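Rubber oxygenase (Streptomyces sp., PDB 5O1L) cleaves the carbon backbone of poly(cis-1,4-isoprene) rubber by adding dioxygen to its double bonds, using a non-covalently bound b-type heme. Local coordinates at residues 160-165 / 304-309. Residues are numbered along the deposited sequence; the frame is centred on the assembly and turned at random.
With HEM (protoporphyrin IX containing Fe), chain C.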
loop_
_atom_site.group_PDB
_atom_site.type_symbol
_atom_site.label_atom_id
_atom_site.label_comp_id
_atom_site.label_asym_id
_atom_site.label_seq_id
_atom_site.Cartn_x
_atom_site.Cartn_y
_atom_site.Cartn_z
ATOM N N ASP A 160 7.494 -17.024 4.189
ATOM C CA ASP A 160 8.719 -16.600 4.889
ATOM C C ASP A 160 8.949 -15.091 4.834
ATOM O O ASP A 160 8.371 -14.350 3.991
ATOM C CB ASP A 160 9.980 -17.371 4.429
ATOM C CG ASP A 160 10.461 -17.012 2.981
ATOM O OD1 ASP A 160 10.466 -15.814 2.589
ATOM O OD2 ASP A 160 10.866 -17.953 2.234
ATOM N N MET A 161 9.828 -14.640 5.719
ATOM C CA MET A 161 10.177 -13.226 5.840
ATOM C C MET A 161 10.463 -12.507 4.511
ATOM O O MET A 161 9.915 -11.426 4.240
ATOM C CB MET A 161 11.400 -13.092 6.749
ATOM C CG MET A 161 11.689 -11.677 7.177
ATOM S SD MET A 161 10.585 -11.287 8.535
ATOM C CE MET A 161 11.805 -10.697 9.678
ATOM N N LYS A 162 11.312 -13.110 3.692
ATOM C CA LYS A 162 11.692 -12.564 2.393
ATOM C C LYS A 162 10.486 -12.305 1.445
ATOM O O LYS A 162 10.337 -11.226 0.857
ATOM C CB LYS A 162 12.689 -13.502 1.706
ATOM C CG LYS A 162 13.774 -12.805 0.938
ATOM C CD LYS A 162 15.039 -13.630 0.869
ATOM C CE LYS A 162 14.811 -14.856 -0.015
ATOM N NZ LYS A 162 15.938 -15.830 0.112
ATOM N N ASP A 163 9.653 -13.313 1.305
ATOM C CA ASP A 163 8.432 -13.229 0.520
ATOM C C ASP A 163 7.513 -12.173 1.080
ATOM O O ASP A 163 6.951 -11.412 0.325
ATOM C CB ASP A 163 7.769 -14.614 0.485
ATOM C CG ASP A 163 8.564 -15.610 -0.402
ATOM O OD1 ASP A 163 9.001 -15.186 -1.512
ATOM O OD2 ASP A 163 8.794 -16.794 0.002
ATOM N N ARG A 164 7.394 -12.092 2.412
ATOM C CA ARG A 164 6.500 -11.121 3.055
ATOM C C ARG A 164 6.875 -9.690 2.799
ATOM O O ARG A 164 5.977 -8.842 2.597
ATOM C CB ARG A 164 6.401 -11.342 4.570
ATOM C CG ARG A 164 5.709 -12.669 4.882
ATOM C CD ARG A 164 4.989 -12.751 6.242
ATOM N NE ARG A 164 5.852 -12.440 7.368
ATOM C CZ ARG A 164 6.610 -13.286 8.058
ATOM N NH1 ARG A 164 6.620 -14.570 7.823
ATOM N NH2 ARG A 164 7.367 -12.811 9.027
ATOM N N ILE A 165 8.163 -9.364 2.888
ATOM C CA ILE A 165 8.566 -7.974 2.726
ATOM C C ILE A 165 8.557 -7.592 1.252
ATOM O O ILE A 165 8.240 -6.432 0.939
ATOM C CB ILE A 165 9.890 -7.648 3.494
ATOM C CG1 ILE A 165 10.058 -6.143 3.843
ATOM C CG2 ILE A 165 11.053 -7.985 2.649
ATOM C CD1 ILE A 165 8.966 -5.459 4.691
ATOM N N THR A 304 14.035 -3.678 6.806
ATOM C CA THR A 304 14.774 -2.817 5.882
ATOM C C THR A 304 15.926 -3.611 5.236
ATOM O O THR A 304 16.167 -3.536 4.038
ATOM C CB THR A 304 15.347 -1.611 6.613
ATOM O OG1 THR A 304 14.314 -0.940 7.351
ATOM C CG2 THR A 304 15.974 -0.659 5.658
ATOM N N GLU A 305 16.667 -4.353 6.053
ATOM C CA GLU A 305 17.833 -5.068 5.526
ATOM C C GLU A 305 17.397 -6.151 4.580
ATOM O O GLU A 305 17.973 -6.302 3.496
ATOM C CB GLU A 305 18.675 -5.658 6.668
ATOM C CG GLU A 305 19.539 -6.847 6.269
ATOM C CD GLU A 305 20.519 -7.282 7.371
ATOM O OE1 GLU A 305 20.353 -6.840 8.559
ATOM O OE2 GLU A 305 21.474 -8.064 7.032
ATOM N N VAL A 306 16.298 -6.833 4.908
ATOM C CA VAL A 306 15.759 -7.834 3.991
ATOM C C VAL A 306 15.315 -7.176 2.678
ATOM O O VAL A 306 15.649 -7.658 1.617
ATOM C CB VAL A 306 14.597 -8.648 4.589
ATOM C CG1 VAL A 306 14.045 -9.580 3.541
ATOM C CG2 VAL A 306 15.090 -9.499 5.762
ATOM N N LEU A 307 14.549 -6.081 2.751
ATOM C CA LEU A 307 14.096 -5.456 1.521
ATOM C C LEU A 307 15.277 -4.928 0.686
ATOM O O LEU A 307 15.281 -5.081 -0.533
ATOM C CB LEU A 307 13.157 -4.304 1.840
ATOM C CG LEU A 307 12.517 -3.556 0.664
ATOM C CD1 LEU A 307 11.805 -4.534 -0.254
ATOM C CD2 LEU A 307 11.531 -2.523 1.210
ATOM N N LEU A 308 16.253 -4.287 1.318
ATOM C CA LEU A 308 17.385 -3.753 0.547
ATOM C C LEU A 308 18.130 -4.863 -0.186
ATOM O O LEU A 308 18.535 -4.691 -1.330
ATOM C CB LEU A 308 18.315 -2.956 1.429
ATOM C CG LEU A 308 17.831 -1.628 1.899
ATOM C CD1 LEU A 308 18.764 -1.078 2.954
ATOM C CD2 LEU A 308 17.641 -0.644 0.740
ATOM N N GLY A 309 18.209 -6.025 0.479
ATOM C CA GLY A 309 18.789 -7.202 -0.120
ATOM C C GLY A 309 18.011 -7.752 -1.283
ATOM O O GLY A 309 18.613 -8.080 -2.305
HETATM C CHA HEM C . -1.512 -9.047 4.365
HETATM C CHB HEM C . -2.447 -5.196 1.749
HETATM C CHC HEM C . -2.635 -2.540 5.728
HETATM C CHD HEM C . -0.704 -6.179 8.140
HETATM C C1A HEM C . -1.809 -8.196 3.361
HETATM C C2A HEM C . -1.937 -8.653 1.996
HETATM C C3A HEM C . -2.158 -7.560 1.254
HETATM C C4A HEM C . -2.228 -6.458 2.100
HETATM C CMA HEM C . -2.312 -7.576 -0.247
HETATM C CAA HEM C . -1.816 -10.098 1.455
HETATM C CBA HEM C . -0.332 -10.448 1.231
HETATM C CGA HEM C . -0.232 -11.620 0.324
HETATM O O1A HEM C . -0.442 -12.697 0.895
HETATM O O2A HEM C . 0.025 -11.445 -0.930
HETATM C C1B HEM C . -2.619 -4.128 2.623
HETATM C C2B HEM C . -2.958 -2.822 2.172
HETATM C C3B HEM C . -3.047 -2.049 3.243
HETATM C C4B HEM C . -2.723 -2.870 4.400
HETATM C CMB HEM C . -3.202 -2.378 0.745
HETATM C CAB HEM C . -3.429 -0.681 3.490
HETATM C CBB HEM C . -3.838 0.287 2.519
HETATM C C1C HEM C . -2.121 -3.304 6.765
HETATM C C2C HEM C . -1.789 -2.733 8.058
HETATM C C3C HEM C . -1.268 -3.796 8.721
HETATM C C4C HEM C . -1.228 -4.913 7.794
HETATM C CMC HEM C . -2.097 -1.346 8.539
HETATM C CAC HEM C . -0.741 -3.817 10.094
HETATM C CBC HEM C . -0.811 -2.859 11.101
HETATM C C1D HEM C . -0.751 -7.267 7.308
HETATM C C2D HEM C . -0.348 -8.628 7.715
HETATM C C3D HEM C . -0.562 -9.436 6.683
HETATM C C4D HEM C . -1.142 -8.598 5.631
HETATM C CMD HEM C . 0.265 -8.914 9.034
HETATM C CAD HEM C . -0.260 -10.952 6.602
HETATM C CBD HEM C . 1.195 -11.099 6.174
HETATM C CGD HEM C . 1.548 -12.591 6.160
HETATM O O1D HEM C . 1.881 -13.081 5.057
HETATM O O2D HEM C . 1.517 -13.326 7.184
HETATM N NA HEM C . -2.022 -6.856 3.416
HETATM N NB HEM C . -2.469 -4.074 3.953
HETATM N NC HEM C . -1.756 -4.609 6.587
HETATM N ND HEM C . -1.299 -7.317 6.069
HETATM FE FE HEM C . -1.909 -5.727 5.028
#
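Val306 and Ile165 make the tight centre of this contact, methyl against methyl: Val306 CG1 stands 3.5 Å from Ile165 CG2, the two side chains meeting at a slant. Val306 turns CG1 anti to its backbone N (chi1 176°), which sets that methyl against both Ile165 and the backbone of Lys162, whose CA lies 4.0 Å from Val306 CG1. On the buried side, the side chains of Ile165 and Leu307 cross at about a right angle, with Ile165 CG1 4.1 Å from Leu307 CB. Leu303 and Ile310, about one turn before and after Val306, extend the seat of Ile165 along helix 298-313, while Leu140 of helix 127-142 backs Leu307.

Toward solvent the fit is looser. Met161 brushes Val306 CG2 through its CG at 4.3 Å, and Lys162 lends only its aliphatic root, its chain bending at chi3 (69°) to carry the ammonium away into an exposed position. Segments 161-165 and 304-309 run at 79° to each other, consistent with a short touching patch. Asp160 caps helix 161-169 at its start, OD1 accepting from Asp163 N at 2.9 Å.

Arg164 faces the heme instead, its CD 3.3 Å from propionate O1D, with Val152 O and Ala159 O taking its NE and NH1. The helix is thus two-sided: aliphatic contact and burial hold one face to helix 298-313, whereas Arg164 lies on the heme side, its guanidinium fixed by main-chain carbonyls.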